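Local coordinates for protein 16S rRNA (adenine(1408)-N(1))-methyltransferase (Escherichia coli, PDB 3P2E) that methylates N1 of adenine 1408 in the 16S rRNA of assembled 30S ribosomal subunits, using S-adenosyl-L-methionine, and so confers resistance to many aminoglycosides, at residues Val27-Gly32 with Ile52-Val57; His134-Thr139 with Phe209-Gly214. All blocks are in the same frame, centred on the assembly; numbering follows the deposited sequence.

Contact 1 (Val27-Gly32 with Ile52-Val57). With SAH (S-adenosyl-L-homocysteine), chain C.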
ATOM      1  N   VAL A  27       1.913   4.511 -11.632  1.00 16.56           N
ATOM      2  CA  VAL A  27       2.624   4.449 -10.360  1.00 15.82           C
ATOM      3  C   VAL A  27       1.638   3.955  -9.304  1.00 15.01           C
ATOM      4  O   VAL A  27       0.536   4.485  -9.177  1.00 16.61           O
ATOM      5  CB  VAL A  27       3.157   5.842  -9.927  1.00 15.79           C
ATOM      6  CG1 VAL A  27       3.732   5.768  -8.509  1.00 15.97           C
ATOM      7  CG2 VAL A  27       4.225   6.314 -10.896  1.00 15.03           C
ATOM      8  N   HIS A  28       2.035   2.928  -8.558  1.00 13.94           N
ATOM      9  CA  HIS A  28       1.188   2.381  -7.511  1.00 14.57           C
ATOM     10  C   HIS A  28       1.911   2.496  -6.175  1.00 13.42           C
ATOM     11  O   HIS A  28       3.083   2.149  -6.077  1.00 16.62           O
ATOM     12  CB  HIS A  28       0.884   0.901  -7.776  1.00 14.55           C
ATOM     13  CG  HIS A  28       0.059   0.262  -6.704  1.00 17.63           C
ATOM     14  ND1 HIS A  28      -1.312   0.397  -6.641  1.00 18.20           N
ATOM     15  CD2 HIS A  28       0.418  -0.454  -5.612  1.00 18.77           C
ATOM     16  CE1 HIS A  28      -1.762  -0.207  -5.554  1.00 18.93           C
ATOM     17  NE2 HIS A  28      -0.732  -0.729  -4.912  1.00 18.12           N
ATOM     18  N   ILE A  29       1.212   2.988  -5.157  1.00 13.21           N
ATOM     19  CA  ILE A  29       1.792   3.108  -3.825  1.00 13.80           C
ATOM     20  C   ILE A  29       1.084   2.153  -2.868  1.00 13.67           C
ATOM     21  O   ILE A  29      -0.147   2.104  -2.826  1.00 15.02           O
ATOM     22  CB  ILE A  29       1.657   4.547  -3.251  1.00 13.45           C
ATOM     23  CG1 ILE A  29       2.562   5.511  -4.026  1.00 13.28           C
ATOM     24  CG2 ILE A  29       2.035   4.554  -1.762  1.00 14.78           C
ATOM     25  CD1 ILE A  29       2.488   6.965  -3.549  1.00 14.62           C
ATOM     26  N   ASP A  30       1.869   1.382  -2.122  1.00 14.01           N
ATOM     27  CA  ASP A  30       1.330   0.459  -1.130  1.00 14.31           C
ATOM     28  C   ASP A  30       1.857   0.969   0.209  1.00 15.13           C
ATOM     29  O   ASP A  30       3.056   0.864   0.498  1.00 15.50           O
ATOM     30  CB  ASP A  30       1.811  -0.971  -1.399  1.00 12.11           C
ATOM     31  CG  ASP A  30       1.200  -1.983  -0.446  1.00 15.16           C
ATOM     32  OD1 ASP A  30      -0.012  -1.875  -0.166  1.00 14.72           O
ATOM     33  OD2 ASP A  30       1.929  -2.894   0.015  1.00 14.77           O
ATOM     34  N   LEU A  31       0.961   1.552   1.001  1.00 13.31           N
ATOM     35  CA  LEU A  31       1.303   2.121   2.309  1.00 13.51           C
ATOM     36  C   LEU A  31       1.216   1.063   3.410  1.00 12.49           C
ATOM     37  O   LEU A  31       0.218   0.351   3.508  1.00 12.58           O
ATOM     38  CB  LEU A  31       0.360   3.287   2.611  1.00 15.63           C
ATOM     39  CG  LEU A  31       0.493   3.998   3.961  1.00 15.63           C
ATOM     40  CD1 LEU A  31       1.914   4.519   4.153  1.00 15.63           C
ATOM     41  CD2 LEU A  31      -0.512   5.134   4.013  1.00 15.63           C
ATOM     42  N   GLY A  32       2.253   0.984   4.244  1.00 13.83           N
ATOM     43  CA  GLY A  32       2.298  -0.025   5.294  1.00 13.08           C
ATOM     44  C   GLY A  32       2.530  -1.351   4.592  1.00 14.84           C
ATOM     45  O   GLY A  32       1.926  -2.370   4.922  1.00 13.75           O
ATOM     46  N   ILE A  52       5.747   1.460  -5.467  1.00 14.51           N
ATOM     47  CA  ILE A  52       6.366   2.122  -4.330  1.00 14.04           C
ATOM     48  C   ILE A  52       5.774   1.577  -3.044  1.00 15.18           C
ATOM     49  O   ILE A  52       4.594   1.782  -2.763  1.00 13.65           O
ATOM     50  CB  ILE A  52       6.121   3.640  -4.379  1.00 15.13           C
ATOM     51  CG1 ILE A  52       6.667   4.203  -5.694  1.00 17.36           C
ATOM     52  CG2 ILE A  52       6.793   4.324  -3.184  1.00 14.78           C
ATOM     53  CD1 ILE A  52       6.375   5.681  -5.896  1.00 16.79           C
ATOM     54  N   GLY A  53       6.599   0.872  -2.275  1.00 14.68           N
ATOM     55  CA  GLY A  53       6.149   0.307  -1.016  1.00 15.11           C
ATOM     56  C   GLY A  53       6.707   1.130   0.124  1.00 13.66           C
ATOM     57  O   GLY A  53       7.920   1.307   0.231  1.00 14.00           O
ATOM     58  N   ILE A  54       5.818   1.617   0.984  1.00 12.90           N
ATOM     59  CA  ILE A  54       6.191   2.461   2.116  1.00 13.45           C
ATOM     60  C   ILE A  54       5.977   1.773   3.465  1.00 13.43           C
ATOM     61  O   ILE A  54       4.925   1.183   3.707  1.00 13.39           O
ATOM     62  CB  ILE A  54       5.339   3.749   2.131  1.00 16.16           C
ATOM     63  CG1 ILE A  54       5.437   4.469   0.784  1.00 15.59           C
ATOM     64  CG2 ILE A  54       5.795   4.665   3.258  1.00 15.54           C
ATOM     65  CD1 ILE A  54       4.489   5.656   0.668  1.00 18.94           C
ATOM     66  N   ASP A  55       6.978   1.848   4.337  1.00 12.79           N
ATOM     67  CA  ASP A  55       6.868   1.281   5.679  1.00 13.43           C
ATOM     68  C   ASP A  55       7.944   1.888   6.573  1.00 13.10           C
ATOM     69  O   ASP A  55       9.077   2.082   6.145  1.00 14.33           O
ATOM     70  CB  ASP A  55       7.037  -0.238   5.667  1.00 14.73           C
ATOM     71  CG  ASP A  55       6.356  -0.902   6.852  1.00 16.33           C
ATOM     72  OD1 ASP A  55       5.335  -1.580   6.640  1.00 14.92           O
ATOM     73  OD2 ASP A  55       6.828  -0.732   7.998  1.00 17.75           O
ATOM     74  N   PRO A  56       7.595   2.206   7.825  1.00 14.86           N
ATOM     75  CA  PRO A  56       8.567   2.790   8.752  1.00 15.60           C
ATOM     76  C   PRO A  56       9.562   1.774   9.313  1.00 15.98           C
ATOM     77  O   PRO A  56      10.573   2.155   9.901  1.00 19.12           O
ATOM     78  CB  PRO A  56       7.683   3.399   9.840  1.00 17.35           C
ATOM     79  CG  PRO A  56       6.500   2.474   9.856  1.00 15.34           C
ATOM     80  CD  PRO A  56       6.233   2.256   8.387  1.00 16.40           C
ATOM     81  N   VAL A  57       9.271   0.488   9.134  1.00 14.19           N
ATOM     82  CA  VAL A  57      10.152  -0.571   9.627  1.00 14.13           C
ATOM     83  C   VAL A  57      11.035  -1.084   8.496  1.00 14.11           C
ATOM     84  O   VAL A  57      10.640  -1.955   7.724  1.00 15.74           O
ATOM     85  CB  VAL A  57       9.336  -1.740  10.218  1.00 15.48           C
ATOM     86  CG1 VAL A  57      10.273  -2.856  10.681  1.00 16.43           C
ATOM     87  CG2 VAL A  57       8.483  -1.233  11.380  1.00 16.27           C
TER
HETATM   88  N   SAH C6732       0.580  -4.712   4.049  1.00 14.04           N
HETATM   89  CA  SAH C6732       1.231  -5.612   4.846  1.00 14.61           C
HETATM   90  CB  SAH C6732       0.923  -5.331   6.320  1.00 16.50           C
HETATM   91  CG  SAH C6732       1.844  -5.895   7.360  1.00 15.03           C
HETATM   92  SD  SAH C6732       1.472  -5.554   9.049  1.00 18.09           S
HETATM   93  C   SAH C6732       0.887  -7.085   4.355  1.00 17.03           C
HETATM   94  O   SAH C6732       1.801  -7.737   4.640  1.00 18.93           O
HETATM   95  OXT SAH C6732      -0.088  -7.406   3.841  1.00 15.88           O
HETATM   96  C5' SAH C6732       1.105  -3.813   9.309  1.00 15.92           C
HETATM   97  C4' SAH C6732       2.296  -2.953   8.680  1.00 18.07           C
HETATM   98  O4' SAH C6732       1.800  -1.615   8.819  1.00 19.53           O
HETATM   99  C3' SAH C6732       3.618  -3.041   9.416  1.00 15.96           C
HETATM  100  O3' SAH C6732       4.691  -3.441   8.506  1.00 18.26           O
HETATM  101  C2' SAH C6732       3.797  -1.621  10.067  1.00 17.56           C
HETATM  102  O2' SAH C6732       5.123  -1.155  10.190  1.00 14.87           O
HETATM  103  C1' SAH C6732       2.924  -0.739   9.148  1.00 17.48           C
HETATM  104  N9  SAH C6732       2.401   0.519   9.816  1.00 17.73           N
HETATM  105  C8  SAH C6732       1.780   0.611  11.069  1.00 19.19           C
HETATM  106  N7  SAH C6732       1.486   1.855  11.403  1.00 20.46           N
HETATM  107  C5  SAH C6732       1.961   2.590  10.266  1.00 19.57           C
HETATM  108  C6  SAH C6732       1.900   4.015  10.084  1.00 20.15           C
HETATM  109  N6  SAH C6732       1.364   4.841  11.013  1.00 20.59           N
HETATM  110  N1  SAH C6732       2.435   4.455   8.886  1.00 19.38           N
HETATM  111  C2  SAH C6732       2.987   3.593   7.930  1.00 16.59           C
HETATM  112  N3  SAH C6732       3.040   2.214   8.117  1.00 16.65           N
HETATM  113  C4  SAH C6732       2.504   1.808   9.315  1.00 18.29           C

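Contact 2 (His134-Thr139 with Phe209-Gly214)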
ATOM      1  N   HIS A 134      -7.184   5.423  -8.100  1.00 17.49           N
ATOM      2  CA  HIS A 134      -8.046   4.437  -7.478  1.00 17.88           C
ATOM      3  C   HIS A 134      -7.430   4.142  -6.113  1.00 15.57           C
ATOM      4  O   HIS A 134      -6.229   4.344  -5.913  1.00 15.25           O
ATOM      5  CB  HIS A 134      -8.069   3.157  -8.321  1.00 29.98           C
ATOM      6  CG  HIS A 134      -8.736   1.996  -7.645  1.00 37.76           C
ATOM      7  ND1 HIS A 134     -10.100   1.923  -7.461  1.00 40.49           N
ATOM      8  CD2 HIS A 134      -8.220   0.874  -7.089  1.00 38.43           C
ATOM      9  CE1 HIS A 134     -10.396   0.806  -6.819  1.00 39.35           C
ATOM     10  NE2 HIS A 134      -9.273   0.152  -6.582  1.00 39.80           N
ATOM     11  N   PHE A 135      -8.249   3.706  -5.165  1.00 15.51           N
ATOM     12  CA  PHE A 135      -7.730   3.353  -3.849  1.00 15.63           C
ATOM     13  C   PHE A 135      -8.390   2.072  -3.379  1.00 16.60           C
ATOM     14  O   PHE A 135      -9.490   1.725  -3.815  1.00 14.27           O
ATOM     15  CB  PHE A 135      -7.960   4.482  -2.832  1.00 15.03           C
ATOM     16  CG  PHE A 135      -9.348   4.520  -2.252  1.00 15.07           C
ATOM     17  CD1 PHE A 135      -9.655   3.817  -1.090  1.00 14.72           C
ATOM     18  CD2 PHE A 135     -10.347   5.273  -2.862  1.00 16.70           C
ATOM     19  CE1 PHE A 135     -10.937   3.863  -0.540  1.00 16.71           C
ATOM     20  CE2 PHE A 135     -11.635   5.327  -2.323  1.00 15.95           C
ATOM     21  CZ  PHE A 135     -11.929   4.621  -1.159  1.00 16.66           C
ATOM     22  N   GLU A 136      -7.696   1.361  -2.500  1.00 15.39           N
ATOM     23  CA  GLU A 136      -8.192   0.113  -1.964  1.00 16.90           C
ATOM     24  C   GLU A 136      -7.682  -0.079  -0.543  1.00 15.88           C
ATOM     25  O   GLU A 136      -6.474  -0.053  -0.314  1.00 16.15           O
ATOM     26  CB  GLU A 136      -7.715  -1.033  -2.856  1.00 25.11           C
ATOM     27  CG  GLU A 136      -7.711  -2.400  -2.211  1.00 32.13           C
ATOM     28  CD  GLU A 136      -7.048  -3.435  -3.099  1.00 33.25           C
ATOM     29  OE1 GLU A 136      -5.844  -3.284  -3.401  1.00 33.99           O
ATOM     30  OE2 GLU A 136      -7.731  -4.394  -3.500  1.00 36.71           O
ATOM     31  N   PHE A 137      -8.605  -0.240   0.404  1.00 15.81           N
ATOM     32  CA  PHE A 137      -8.254  -0.476   1.806  1.00 15.97           C
ATOM     33  C   PHE A 137      -8.844  -1.833   2.180  1.00 16.02           C
ATOM     34  O   PHE A 137     -10.064  -2.006   2.158  1.00 16.53           O
ATOM     35  CB  PHE A 137      -8.863   0.582   2.746  1.00 16.17           C
ATOM     36  CG  PHE A 137      -8.457   2.005   2.446  1.00 16.35           C
ATOM     37  CD1 PHE A 137      -7.262   2.300   1.793  1.00 17.07           C
ATOM     38  CD2 PHE A 137      -9.274   3.060   2.854  1.00 19.27           C
ATOM     39  CE1 PHE A 137      -6.885   3.624   1.547  1.00 18.67           C
ATOM     40  CE2 PHE A 137      -8.907   4.389   2.613  1.00 18.26           C
ATOM     41  CZ  PHE A 137      -7.712   4.670   1.960  1.00 18.58           C
ATOM     42  N   VAL A 138      -7.990  -2.795   2.512  1.00 14.66           N
ATOM     43  CA  VAL A 138      -8.461  -4.128   2.892  1.00 13.75           C
ATOM     44  C   VAL A 138      -8.115  -4.341   4.360  1.00 14.48           C
ATOM     45  O   VAL A 138      -6.940  -4.378   4.734  1.00 13.64           O
ATOM     46  CB  VAL A 138      -7.794  -5.219   2.027  1.00 15.48           C
ATOM     47  CG1 VAL A 138      -8.314  -6.599   2.424  1.00 17.80           C
ATOM     48  CG2 VAL A 138      -8.071  -4.945   0.558  1.00 17.94           C
ATOM     49  N   THR A 139      -9.139  -4.486   5.195  1.00 15.65           N
ATOM     50  CA  THR A 139      -8.918  -4.639   6.625  1.00 16.02           C
ATOM     51  C   THR A 139      -9.550  -5.868   7.265  1.00 16.01           C
ATOM     52  O   THR A 139     -10.440  -6.507   6.703  1.00 15.98           O
ATOM     53  CB  THR A 139      -9.454  -3.408   7.388  1.00 13.78           C
ATOM     54  OG1 THR A 139     -10.854  -3.260   7.118  1.00 18.19           O
ATOM     55  CG2 THR A 139      -8.733  -2.145   6.954  1.00 15.41           C
ATOM     56  N   PHE A 209     -12.797 -10.290   6.020  1.00 16.89           N
ATOM     57  CA  PHE A 209     -11.934  -9.248   5.477  1.00 18.42           C
ATOM     58  C   PHE A 209     -12.867  -8.293   4.743  1.00 17.43           C
ATOM     59  O   PHE A 209     -13.865  -8.717   4.156  1.00 20.86           O
ATOM     60  CB  PHE A 209     -10.916  -9.846   4.498  1.00 15.47           C
ATOM     61  CG  PHE A 209     -10.015 -10.877   5.118  1.00 15.69           C
ATOM     62  CD1 PHE A 209      -8.780 -10.517   5.651  1.00 14.28           C
ATOM     63  CD2 PHE A 209     -10.408 -12.211   5.178  1.00 15.60           C
ATOM     64  CE1 PHE A 209      -7.949 -11.473   6.234  1.00 14.31           C
ATOM     65  CE2 PHE A 209      -9.586 -13.173   5.760  1.00 15.71           C
ATOM     66  CZ  PHE A 209      -8.353 -12.803   6.288  1.00 17.40           C
ATOM     67  N   PHE A 210     -12.556  -7.004   4.791  1.00 15.70           N
ATOM     68  CA  PHE A 210     -13.389  -6.006   4.138  1.00 18.35           C
ATOM     69  C   PHE A 210     -12.572  -5.115   3.227  1.00 17.69           C
ATOM     70  O   PHE A 210     -11.528  -4.599   3.624  1.00 19.41           O
ATOM     71  CB  PHE A 210     -14.089  -5.144   5.192  1.00 16.51           C
ATOM     72  CG  PHE A 210     -14.949  -5.930   6.130  1.00 20.59           C
ATOM     73  CD1 PHE A 210     -16.204  -6.383   5.728  1.00 20.56           C
ATOM     74  CD2 PHE A 210     -14.486  -6.263   7.398  1.00 19.54           C
ATOM     75  CE1 PHE A 210     -16.982  -7.163   6.579  1.00 22.23           C
ATOM     76  CE2 PHE A 210     -15.257  -7.043   8.253  1.00 22.10           C
ATOM     77  CZ  PHE A 210     -16.505  -7.493   7.843  1.00 21.02           C
ATOM     78  N   ARG A 211     -13.040  -4.945   1.997  1.00 17.00           N
ATOM     79  CA  ARG A 211     -12.341  -4.076   1.068  1.00 16.56           C
ATOM     80  C   ARG A 211     -13.204  -2.880   0.742  1.00 16.83           C
ATOM     81  O   ARG A 211     -14.305  -3.029   0.218  1.00 16.82           O
ATOM     82  CB  ARG A 211     -11.994  -4.794  -0.237  1.00 16.99           C
ATOM     83  CG  ARG A 211     -11.339  -3.866  -1.274  1.00 17.76           C
ATOM     84  CD  ARG A 211     -10.927  -4.622  -2.524  1.00 18.82           C
ATOM     85  NE  ARG A 211     -12.087  -5.131  -3.251  1.00 18.61           N
ATOM     86  CZ  ARG A 211     -12.054  -6.184  -4.061  1.00 18.78           C
ATOM     87  NH1 ARG A 211     -10.920  -6.846  -4.246  1.00 19.70           N
ATOM     88  NH2 ARG A 211     -13.155  -6.569  -4.694  1.00 19.54           N
ATOM     89  N   VAL A 212     -12.707  -1.699   1.085  1.00 14.51           N
ATOM     90  CA  VAL A 212     -13.395  -0.457   0.773  1.00 14.05           C
ATOM     91  C   VAL A 212     -12.551   0.094  -0.368  1.00 14.26           C
ATOM     92  O   VAL A 212     -11.355   0.320  -0.210  1.00 14.44           O
ATOM     93  CB  VAL A 212     -13.378   0.522   1.967  1.00 16.00           C
ATOM     94  CG1 VAL A 212     -13.927   1.873   1.545  1.00 17.46           C
ATOM     95  CG2 VAL A 212     -14.219  -0.038   3.103  1.00 18.78           C
ATOM     96  N   SER A 213     -13.163   0.284  -1.532  1.00 12.97           N
ATOM     97  CA  SER A 213     -12.414   0.779  -2.677  1.00 13.88           C
ATOM     98  C   SER A 213     -13.172   1.893  -3.373  1.00 13.25           C
ATOM     99  O   SER A 213     -14.371   2.069  -3.149  1.00 14.78           O
ATOM    100  CB  SER A 213     -12.139  -0.366  -3.659  1.00 16.51           C
ATOM    101  OG  SER A 213     -13.340  -0.987  -4.080  1.00 17.92           O
ATOM    102  N   GLY A 214     -12.468   2.642  -4.213  1.00 14.66           N
ATOM    103  CA  GLY A 214     -13.098   3.739  -4.924  1.00 14.69           C
ATOM    104  C   GLY A 214     -12.077   4.612  -5.620  1.00 15.62           C
ATOM    105  O   GLY A 214     -11.005   4.139  -5.998  1.00 15.45           O
TER
HETATM  106  O   HOH W   1     -11.473  -1.811   4.912  1.00 23.97           O

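Contact 1 (Val27-Gly32 with Ile52-Val57)
I54 lies across I29 and L31, a parallel pairing within the first beta-alpha-beta unit of a Rossmann-like methyltransferase. Its CB sits 4.0 Å from D30 O and nearly as close to L31 CD1. From there CG2 runs to the same methyl of L31, while CG1, anti to the carbonyl carbon (chi1 -54°), carries CD1 back against I29 CG2 at 3.6 Å. I52 repeats the theme two residues earlier, its CD1 reaching V27 CG1 at 3.7 Å. Branched aliphatic residues suit this face, which V81, V83 and L94 also cover. On the other face stands D30, whose carboxylate oxygens bond to the hydroxyls of S102 (OD1) and T33 (OD2).

Three good backbone bonds join the strands: I52 N to H28 O, D30 N to I52 O, and I54 N to D30 O, the last nearly straight at 175°. The fourth, G32 N to I54 O, is weak. Here the chain turns at G32, whose positive phi (71°) favours glycine and whose O accepts from the amino N of S-adenosylhomocysteine at 2.8 Å.

D55 follows directly after its strand. Its OD1 accepts from ribose O3' (2.7 Å) and G34 N; OD2 accepts from O2' (2.8 Å) and, in an Asx turn, from V57 N. Four donors thus fix the carboxylate's rotation, and one oxygen for each ribose hydroxyl is consistent with recognition of a sugar that carries both.

Contact 2 (His134-Thr139 with Phe209-Gly214)
F210 O is gripped from more than one side: T139 N donates to it at 2.9 Å, lying in the carbonyl plane, water 1 donates at 3.1 Å, and V138 CA adds a CA-H...O contact. The same water meets T139 OG1 at 2.7 Å, so threonine suits a place where a small hydroxyl can meet a water that also bonds to the facing carbonyl. This is the antiparallel pairing of the class I methyltransferase sheet, in which strand 209-215 is inserted between 133-139 and 178-185.

Hydrogen-bonded pairs T139-F210, F137-V212 and F135-G214 alternate with the non-hydrogen-bonded pairs V138-R211 and E136-S213. F135, F137, F210, V212 and T139 share one face, where F163 and F177 join them; E136, V138, R211 and S213 share the other. There V138 CG2 rests on the methylene R211 CG at 3.9 Å, making use of the arginine's apolar stem. E136 crosses the same stem obliquely and brings OE2 to 3.3 Å from R211 CD. Its nearest approach to the guanidinium is 4.1 Å, at NH1, beyond a salt bridge but probably still mildly attractive.

At the far end, F135 has CG between its backbone N and carbonyl carbon (chi1 81°), which swings the ring back across the neighbouring strand. Glycine suits the facing position, because the ring occupies the space a side chain would need: G214 N lies 3.4 Å above the ring plane, toward its rim, and F135 CE2 touches G214 CA at 3.4 Å.

After a small two-stranded sheet (3-5, 8-10) and helix 14-21, the chain enters strand 26-31, passes through helix 37-44 and comes alongside, in the same direction, on strand 49-54, closing contact 1 over 19 residues. Strand 80-83 follows at one edge before the chain crosses back to 98-104, which lies between the two contacts. Contact 2 opens at 134-139 and closes at 209-214, with 69 residues between its segments, among them helices and the edge strand 178-185. The contacts follow in series, neither nesting nor crossing. Their centres are 15 Å apart in one mixed sheet: contact 1 pairs two parallel strands at the cofactor site; contact 2 joins the last parallel strand, 133-139, to antiparallel 209-215.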